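Local coordinates for DNA endonuclease I-CeuI (PDB 2EX5), which cuts a degenerate DNA target of 17-19 base pairs as a LAGLIDADG homodimer, making the staggered break that lets its group I intron home, at residues 57-62 with 85-90; 67-72 with 180-185. The protein carries 1 engineered substitution. All blocks are in the same frame, centred on the assembly; numbering follows the deposited sequence.

Contact 1 (57-62 with 85-90) and contact 2 (67-72 with 180-185) lie about 21 Å apart between centres, with nearest atoms about 7 Å apart, and do not touch. Helix 49-62 of contact 1 runs straight into strand 63-71 of contact 2, which pairs antiparallel with strand 79-90 of contact 1. Both therefore pack on the same four-stranded sheet, one at the metal site between the subunits, the other farther out against helix 171-185, where the Ser68 side chain is about 9 Å from a bound calcium. Along chain B they run from DG15 and DG16 to DC18, DC19 and DG20, while the calcium of contact 1 also binds DG16 of chain A.

Contact 1: 57-62 with 85-90; sequences GFLEGE and FNVTRH. Engineered in segment 85-90: Arg89 (natural residue Gln). With CA (calcium ion), chain E; nucleotides of chain B; nucleotides of chain A.
Apolar packing between Phe58, Leu59 and Val87 joins the helix to the strand; the axes of the two short segments cross at 89° with a closest approach of 8.5 Å. Methyl CG1 of Val87 is shared by both helix side chains: it meets Phe58 CE2 at 3.7 Å and Leu59 CD2 at 4.0 Å. Val87 holds this methyl anti to the backbone N (chi1 -154°), while its CG2 also faces Leu59 CD2. Beside it, Leu59 CD2 lies at the edge of the Phe85 ring, 4.1 Å from CZ, and Arg89 CD sits at the edge of Phe58; helix 94-104 closes on Phe58 and Leu59 through Val96 and Phe104.

Charged groups come next. Glu62 OE2 is 4.4 Å from NE of the engineered Arg89, beyond a salt bridge, and is displaced from the guanidinium plane in which the N-H groups are aimed, so any attraction is probably through charge and not a directed bond. The guanidinium instead turns its edge to the DNA: NH1 donates to OP2 of DG15 in chain B (2.9 Å), an oxygen that also accepts from His90 N, with an N-H...O angle of 169°.

Water-mediated and metal bonds complete the contact. One water donates to Glu62 O and bonds Thr88 OG1, tying helix end to strand. The Glu62 chain, bent at chi2, brings OE1 2.4 Å from calcium, which also binds OP2 of DG16 in both DNA chains; Glu62 of the second subunit shares the ion. This is the LAGLIDADG helix on its DNA-binding beta-sheet, ending at the dimer interface in Glu62, a ligand of the magnesium cofactor, whose site holds calcium in this crystal.

Contact 2: 67-72 with 180-185; sequences ISTKKL and PIWDQM. With nucleotides of chain B.
Thr69 lies over one face of the Trp182 indole. Its CB stands 3.6 Å from the centroid of the five-membered ring and 19° off the ring normal, a CH-pi contact, and OG1 sits above the same ring toward its rim, 3.1 Å from Trp182 CD1. The hydroxyl also passes close to Trp182 NE1, but at too poor an angle for a hydrogen bond. Ile67 approaches differently: its carbonyl O lies at the edge of the indole, in the ring plane, 3.5 Å from CD1, while its CG2 meets Trp182 CD1 at 4.0 Å. Trp182 holds its CG anti to the backbone N (chi1 156°), which carries the indole toward the strand.

Two waters fill the next layer between the backbones. One lies 2.9 Å from both Ile67 O and Trp182 O, and may divide its protons between these and further acceptors. The other accepts from Ile67 N and lies near Met185 O and OP2 of DC18 of chain B, acceptors between which its protons may be shared.

Farther out, neighbouring parts of the fold fix these groups. Phe196 touches both Thr69 and Trp182, Ala202 of helix 199-206 packs on Trp182, and Leu159 of helix 147-164 backs Ile67. Alternation along the strand sends Ser68 and Lys70 to the DNA instead: Ser68 OG and Thr69 N both donate to OP2 of DC19 of chain B, and Lys70 NZ reaches N7 of DG20 of chain B at 2.6 Å, with a weak bond to its O6. The arrangement is that of the LAGLIDADG DNA-binding saddle, an antiparallel sheet with one face reading base edges in the major groove and the other covered by helices.

Contact 1: 57-62 with 85-90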
# COMPACT_ATOMS: atom_id res chain seq x y z
N GLY C 57 5.18 -8.10 1.50
CA GLY C 57 4.56 -7.36 0.38
C GLY C 57 3.73 -6.23 0.92
O GLY C 57 3.68 -5.10 0.40
N PHE C 58 3.07 -6.48 2.04
CA PHE C 58 2.21 -5.44 2.60
C PHE C 58 3.04 -4.19 3.04
O PHE C 58 2.59 -3.08 2.91
CB PHE C 58 1.55 -6.05 3.81
CG PHE C 58 0.63 -5.16 4.49
CD1 PHE C 58 -0.60 -4.91 3.94
CD2 PHE C 58 0.95 -4.58 5.70
CE1 PHE C 58 -1.47 -4.12 4.59
CE2 PHE C 58 0.09 -3.73 6.31
CZ PHE C 58 -1.10 -3.51 5.74
N LEU C 59 4.20 -4.45 3.66
CA LEU C 59 5.05 -3.45 4.20
C LEU C 59 5.75 -2.64 3.10
O LEU C 59 6.02 -1.42 3.30
CB LEU C 59 6.13 -4.12 5.06
CG LEU C 59 5.83 -4.81 6.40
CD1 LEU C 59 7.24 -5.06 7.08
CD2 LEU C 59 4.91 -3.95 7.23
N GLU C 60 6.10 -3.32 2.00
CA GLU C 60 6.57 -2.63 0.79
C GLU C 60 5.54 -1.59 0.36
O GLU C 60 5.91 -0.54 -0.06
CB GLU C 60 6.89 -3.62 -0.34
CG GLU C 60 7.22 -3.07 -1.68
CD GLU C 60 8.66 -2.67 -1.82
OE1 GLU C 60 8.99 -2.17 -2.95
OE2 GLU C 60 9.43 -2.82 -0.79
N GLY C 61 4.26 -1.93 0.54
CA GLY C 61 3.13 -1.09 0.30
C GLY C 61 2.83 0.00 1.30
O GLY C 61 2.54 1.09 0.86
N GLU C 62 2.85 -0.27 2.62
CA GLU C 62 2.13 0.55 3.59
C GLU C 62 3.03 1.05 4.75
O GLU C 62 2.57 1.77 5.64
CB GLU C 62 0.98 -0.28 4.19
CG GLU C 62 -0.02 -0.94 3.23
CD GLU C 62 -1.09 -0.01 2.79
OE1 GLU C 62 -0.72 1.10 2.44
OE2 GLU C 62 -2.30 -0.34 2.83
N PHE C 85 10.06 3.25 12.51
CA PHE C 85 9.29 2.42 11.56
C PHE C 85 7.80 2.58 11.80
O PHE C 85 7.41 2.53 12.93
CB PHE C 85 9.71 1.00 11.84
CG PHE C 85 8.81 -0.05 11.19
CD1 PHE C 85 7.83 -0.73 11.94
CD2 PHE C 85 8.97 -0.36 9.88
CE1 PHE C 85 7.00 -1.69 11.32
CE2 PHE C 85 8.13 -1.30 9.26
CZ PHE C 85 7.16 -1.98 10.02
N ASN C 86 6.92 2.68 10.80
CA ASN C 86 5.49 2.68 11.14
C ASN C 86 4.78 2.07 10.02
O ASN C 86 5.36 2.03 8.92
CB ASN C 86 4.81 4.07 11.45
CG ASN C 86 4.81 5.06 10.27
OD1 ASN C 86 5.30 6.14 10.42
ND2 ASN C 86 4.28 4.71 9.13
N VAL C 87 3.52 1.69 10.28
CA VAL C 87 2.60 1.10 9.28
C VAL C 87 1.21 1.55 9.60
O VAL C 87 0.74 1.28 10.68
CB VAL C 87 2.57 -0.46 9.33
CG1 VAL C 87 2.14 -1.11 7.83
CG2 VAL C 87 3.85 -0.92 9.69
N THR C 88 0.50 2.02 8.58
CA THR C 88 -0.73 2.72 8.66
C THR C 88 -1.74 1.93 7.89
O THR C 88 -1.45 1.29 6.88
CB THR C 88 -0.54 4.11 8.03
OG1 THR C 88 0.61 4.66 8.67
CG2 THR C 88 -1.76 5.01 8.19
N ARG C 89 -2.93 1.85 8.47
CA ARG C 89 -4.01 1.13 7.79
C ARG C 89 -5.31 1.56 8.44
O ARG C 89 -5.39 1.67 9.62
CB ARG C 89 -3.80 -0.36 8.00
CG ARG C 89 -4.57 -1.35 7.16
CD ARG C 89 -4.51 -1.29 5.58
NE ARG C 89 -5.51 -2.22 5.09
CZ ARG C 89 -6.79 -1.93 4.74
NH1 ARG C 89 -7.21 -0.69 4.67
NH2 ARG C 89 -7.63 -2.91 4.37
N HIS C 90 -6.33 1.78 7.64
CA HIS C 90 -7.68 1.91 8.15
C HIS C 90 -8.02 0.72 9.06
O HIS C 90 -7.64 -0.45 8.78
CB HIS C 90 -8.61 1.95 6.97
CG HIS C 90 -10.05 2.10 7.33
ND1 HIS C 90 -10.75 3.27 7.15
CD2 HIS C 90 -10.91 1.23 7.92
CE1 HIS C 90 -12.01 3.10 7.54
NE2 HIS C 90 -12.12 1.88 8.02
CA CA E . -0.48 1.89 0.20
P DG B 15 -5.38 2.75 4.00
OP1 DG B 15 -4.83 2.09 2.74
OP2 DG B 15 -6.21 1.97 4.94
O5' DG B 15 -3.97 3.07 4.73
C5' DG B 15 -3.08 4.14 4.68
C4' DG B 15 -2.46 4.49 3.35
O4' DG B 15 -2.88 5.85 3.45
C3' DG B 15 -0.92 4.45 3.32
O3' DG B 15 -0.62 4.49 1.96
C2' DG B 15 -0.58 5.63 4.15
C1' DG B 15 -1.71 6.56 3.68
N9 DG B 15 -2.09 7.69 4.50
C8 DG B 15 -2.92 7.68 5.61
N7 DG B 15 -3.07 8.84 6.14
C5 DG B 15 -2.32 9.68 5.28
C6 DG B 15 -2.16 11.05 5.35
O6 DG B 15 -2.71 11.72 6.18
N1 DG B 15 -1.37 11.65 4.38
C2 DG B 15 -0.79 10.90 3.40
N2 DG B 15 -0.12 11.64 2.53
N3 DG B 15 -0.93 9.56 3.26
C4 DG B 15 -1.71 9.02 4.26
P DG B 16 0.88 4.59 1.33
OP1 DG B 16 1.17 5.99 1.00
OP2 DG B 16 0.90 3.63 0.21
O5' DG B 16 1.73 4.08 2.61
C5' DG B 16 3.08 4.23 2.96
C4' DG B 16 3.52 5.73 2.91
O4' DG B 16 2.68 6.80 3.47
C3' DG B 16 4.80 5.98 3.58
O3' DG B 16 5.58 6.62 2.43
C2' DG B 16 4.42 6.80 4.82
C1' DG B 16 3.34 7.72 4.29
N9 DG B 16 2.39 8.24 5.36
C8 DG B 16 1.72 7.49 6.32
N7 DG B 16 1.04 8.18 7.17
C5 DG B 16 1.23 9.49 6.74
C6 DG B 16 0.68 10.70 7.23
O6 DG B 16 -0.08 10.77 8.23
N1 DG B 16 1.13 11.88 6.55
C2 DG B 16 2.03 11.79 5.48
N2 DG B 16 2.45 12.84 4.76
N3 DG B 16 2.42 10.65 5.00
C4 DG B 16 2.03 9.55 5.67
P DG A 16 -3.10 3.13 -1.21
OP1 DG A 16 -4.00 4.27 -0.95
OP2 DG A 16 -2.69 2.18 -0.02
O5' DG A 16 -3.49 2.31 -2.56
C5' DG A 16 -4.80 1.66 -2.95
C4' DG A 16 -6.04 2.60 -2.99
O4' DG A 16 -5.77 3.90 -3.56
C3' DG A 16 -7.35 2.13 -3.68
O3' DG A 16 -8.34 2.31 -2.69
C2' DG A 16 -7.57 3.07 -4.90
C1' DG A 16 -6.88 4.31 -4.40
N9 DG A 16 -6.44 5.08 -5.54
C8 DG A 16 -5.42 4.75 -6.40
N7 DG A 16 -5.26 5.61 -7.35
C5 DG A 16 -6.23 6.57 -7.10
C6 DG A 16 -6.57 7.74 -7.81
O6 DG A 16 -6.04 8.22 -8.85
N1 DG A 16 -7.65 8.39 -7.22
C2 DG A 16 -8.35 8.01 -6.16
N2 DG A 16 -9.38 8.80 -5.81
N3 DG A 16 -8.04 6.92 -5.47
C4 DG A 16 -6.98 6.24 -6.01
O HOH W 1 3.04 4.37 7.09

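Contact 2: 67-72 with 180-185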
# COMPACT_ATOMS: atom_id res chain seq x y z
N ILE C 67 13.41 8.97 9.03
CA ILE C 67 14.34 9.59 9.93
C ILE C 67 13.97 11.02 10.00
O ILE C 67 13.95 11.77 8.97
CB ILE C 67 15.88 9.42 9.42
CG1 ILE C 67 16.32 7.93 9.46
CG2 ILE C 67 16.89 10.29 10.33
CD1 ILE C 67 17.40 7.60 8.48
N SER C 68 13.72 11.46 11.22
CA SER C 68 13.40 12.83 11.45
C SER C 68 14.53 13.63 12.14
O SER C 68 15.28 13.07 12.96
CB SER C 68 12.08 12.83 12.19
OG SER C 68 11.93 14.13 12.70
N THR C 69 14.69 14.92 11.79
CA THR C 69 15.72 15.72 12.39
C THR C 69 15.11 16.97 12.91
O THR C 69 14.56 17.75 12.15
CB THR C 69 16.90 16.02 11.43
OG1 THR C 69 17.58 14.82 11.17
CG2 THR C 69 17.95 16.98 12.09
N LYS C 70 15.23 17.17 14.23
CA LYS C 70 14.38 18.14 14.92
C LYS C 70 15.09 18.80 16.07
O LYS C 70 16.01 18.25 16.66
CB LYS C 70 13.11 17.45 15.42
CG LYS C 70 13.54 16.22 16.22
CD LYS C 70 12.42 15.55 16.99
CE LYS C 70 11.48 14.74 16.15
NZ LYS C 70 10.82 13.95 17.22
N LYS C 71 14.68 20.02 16.38
CA LYS C 71 15.35 20.76 17.45
C LYS C 71 14.97 20.11 18.78
O LYS C 71 13.77 19.82 19.02
CB LYS C 71 14.94 22.24 17.45
CG LYS C 71 15.77 23.11 16.56
CD LYS C 71 15.11 24.46 16.44
CE LYS C 71 14.30 24.53 15.14
NZ LYS C 71 14.94 23.71 14.00
N LEU C 72 15.99 19.91 19.62
CA LEU C 72 15.79 19.58 20.99
C LEU C 72 16.80 20.40 21.80
O LEU C 72 17.97 20.04 21.83
CB LEU C 72 16.07 18.12 21.17
CG LEU C 72 15.28 17.42 22.26
CD1 LEU C 72 15.62 15.92 22.34
CD2 LEU C 72 15.54 18.14 23.55
N PRO C 180 24.14 13.70 6.57
CA PRO C 180 24.02 13.39 5.14
C PRO C 180 23.18 12.17 4.83
O PRO C 180 22.54 12.15 3.83
CB PRO C 180 25.49 13.12 4.70
CG PRO C 180 26.34 13.90 5.64
CD PRO C 180 25.57 13.69 7.00
N ILE C 181 23.19 11.13 5.65
CA ILE C 181 22.22 10.03 5.41
C ILE C 181 20.78 10.50 5.62
O ILE C 181 19.90 10.20 4.80
CB ILE C 181 22.46 8.81 6.37
CG1 ILE C 181 23.79 8.13 6.06
CG2 ILE C 181 21.33 7.88 6.27
CD1 ILE C 181 24.38 7.45 7.34
N TRP C 182 20.52 11.20 6.73
CA TRP C 182 19.19 11.83 6.92
C TRP C 182 18.68 12.59 5.72
O TRP C 182 17.56 12.42 5.28
CB TRP C 182 19.21 12.76 8.14
CG TRP C 182 18.12 13.86 8.10
CD1 TRP C 182 16.81 13.72 8.37
CD2 TRP C 182 18.33 15.26 7.86
NE1 TRP C 182 16.14 14.91 8.19
CE2 TRP C 182 17.08 15.89 7.97
CE3 TRP C 182 19.46 16.04 7.56
CZ2 TRP C 182 16.92 17.30 7.75
CZ3 TRP C 182 19.30 17.43 7.39
CH2 TRP C 182 18.05 18.04 7.47
N ASP C 183 19.55 13.48 5.22
CA ASP C 183 19.27 14.36 4.07
C ASP C 183 18.90 13.54 2.82
O ASP C 183 17.95 13.86 2.16
CB ASP C 183 20.58 15.16 3.72
CG ASP C 183 20.42 15.99 2.44
OD1 ASP C 183 19.48 16.79 2.41
OD2 ASP C 183 21.20 15.79 1.49
N GLN C 184 19.68 12.52 2.48
CA GLN C 184 19.43 11.61 1.29
C GLN C 184 18.10 10.83 1.45
O GLN C 184 17.39 10.54 0.46
CB GLN C 184 20.59 10.60 1.19
CG GLN C 184 21.88 11.15 0.60
CD GLN C 184 23.19 10.51 1.12
OE1 GLN C 184 24.21 11.22 1.33
NE2 GLN C 184 23.20 9.17 1.29
N MET C 185 17.72 10.50 2.68
CA MET C 185 16.42 9.76 2.86
C MET C 185 15.19 10.63 2.98
O MET C 185 14.02 10.08 3.09
CB MET C 185 16.48 8.85 4.06
CG MET C 185 17.70 7.97 4.07
SD MET C 185 17.68 7.00 5.56
CE MET C 185 16.18 5.99 5.17
P DC B 19 10.90 16.62 10.03
OP1 DC B 19 11.31 17.80 9.20
OP2 DC B 19 12.09 15.84 10.55
O5' DC B 19 9.94 17.06 11.18
C5' DC B 19 8.72 17.70 10.87
C4' DC B 19 8.18 18.26 12.19
O4' DC B 19 7.43 17.19 12.84
C3' DC B 19 9.23 18.66 13.20
O3' DC B 19 8.77 19.95 13.64
C2' DC B 19 9.18 17.55 14.30
C1' DC B 19 7.75 16.97 14.17
N1 DC B 19 7.60 15.43 14.35
C2 DC B 19 6.70 14.97 15.28
O2 DC B 19 6.08 15.81 15.98
N3 DC B 19 6.58 13.62 15.47
C4 DC B 19 7.29 12.73 14.81
N4 DC B 19 7.04 11.42 15.08
C5 DC B 19 8.21 13.17 13.84
C6 DC B 19 8.34 14.50 13.67
P DG B 20 9.22 20.66 15.02
OP1 DG B 20 8.69 22.03 14.84
OP2 DG B 20 10.62 20.47 15.44
O5' DG B 20 8.20 20.10 16.15
C5' DG B 20 6.74 20.25 16.20
C4' DG B 20 6.45 20.04 17.68
O4' DG B 20 6.22 18.62 18.02
C3' DG B 20 7.57 20.59 18.60
O3' DG B 20 6.97 21.60 19.41
C2' DG B 20 8.07 19.44 19.43
C1' DG B 20 7.08 18.31 19.15
N9 DG B 20 7.64 17.00 18.81
C8 DG B 20 8.65 16.74 17.94
N7 DG B 20 8.83 15.45 17.82
C5 DG B 20 7.91 14.85 18.66
C6 DG B 20 7.71 13.49 18.95
O6 DG B 20 8.30 12.53 18.45
N1 DG B 20 6.71 13.28 19.85
C2 DG B 20 6.02 14.28 20.41
N2 DG B 20 5.06 13.86 21.27
N3 DG B 20 6.23 15.59 20.17
C4 DG B 20 7.17 15.78 19.26
P DC B 18 10.53 11.64 5.56
OP1 DC B 18 11.01 12.92 5.02
OP2 DC B 18 11.21 10.40 5.16
O5' DC B 18 10.67 11.56 7.14
C5' DC B 18 10.74 12.59 8.19
C4' DC B 18 9.52 13.52 8.24
O4' DC B 18 8.32 12.74 8.44
C3' DC B 18 9.49 14.50 9.40
O3' DC B 18 10.15 15.69 8.98
C2' DC B 18 8.00 14.74 9.75
C1' DC B 18 7.44 13.39 9.34
N1 DC B 18 6.97 12.32 10.38
C2 DC B 18 5.88 12.68 11.16
O2 DC B 18 5.55 13.82 10.96
N3 DC B 18 5.29 11.81 12.07
C4 DC B 18 5.79 10.58 12.15
N4 DC B 18 5.21 9.79 13.05
C5 DC B 18 6.93 10.16 11.38
C6 DC B 18 7.52 11.05 10.50
O HOH W 2 14.94 11.60 6.24
O HOH W 3 13.28 9.50 6.22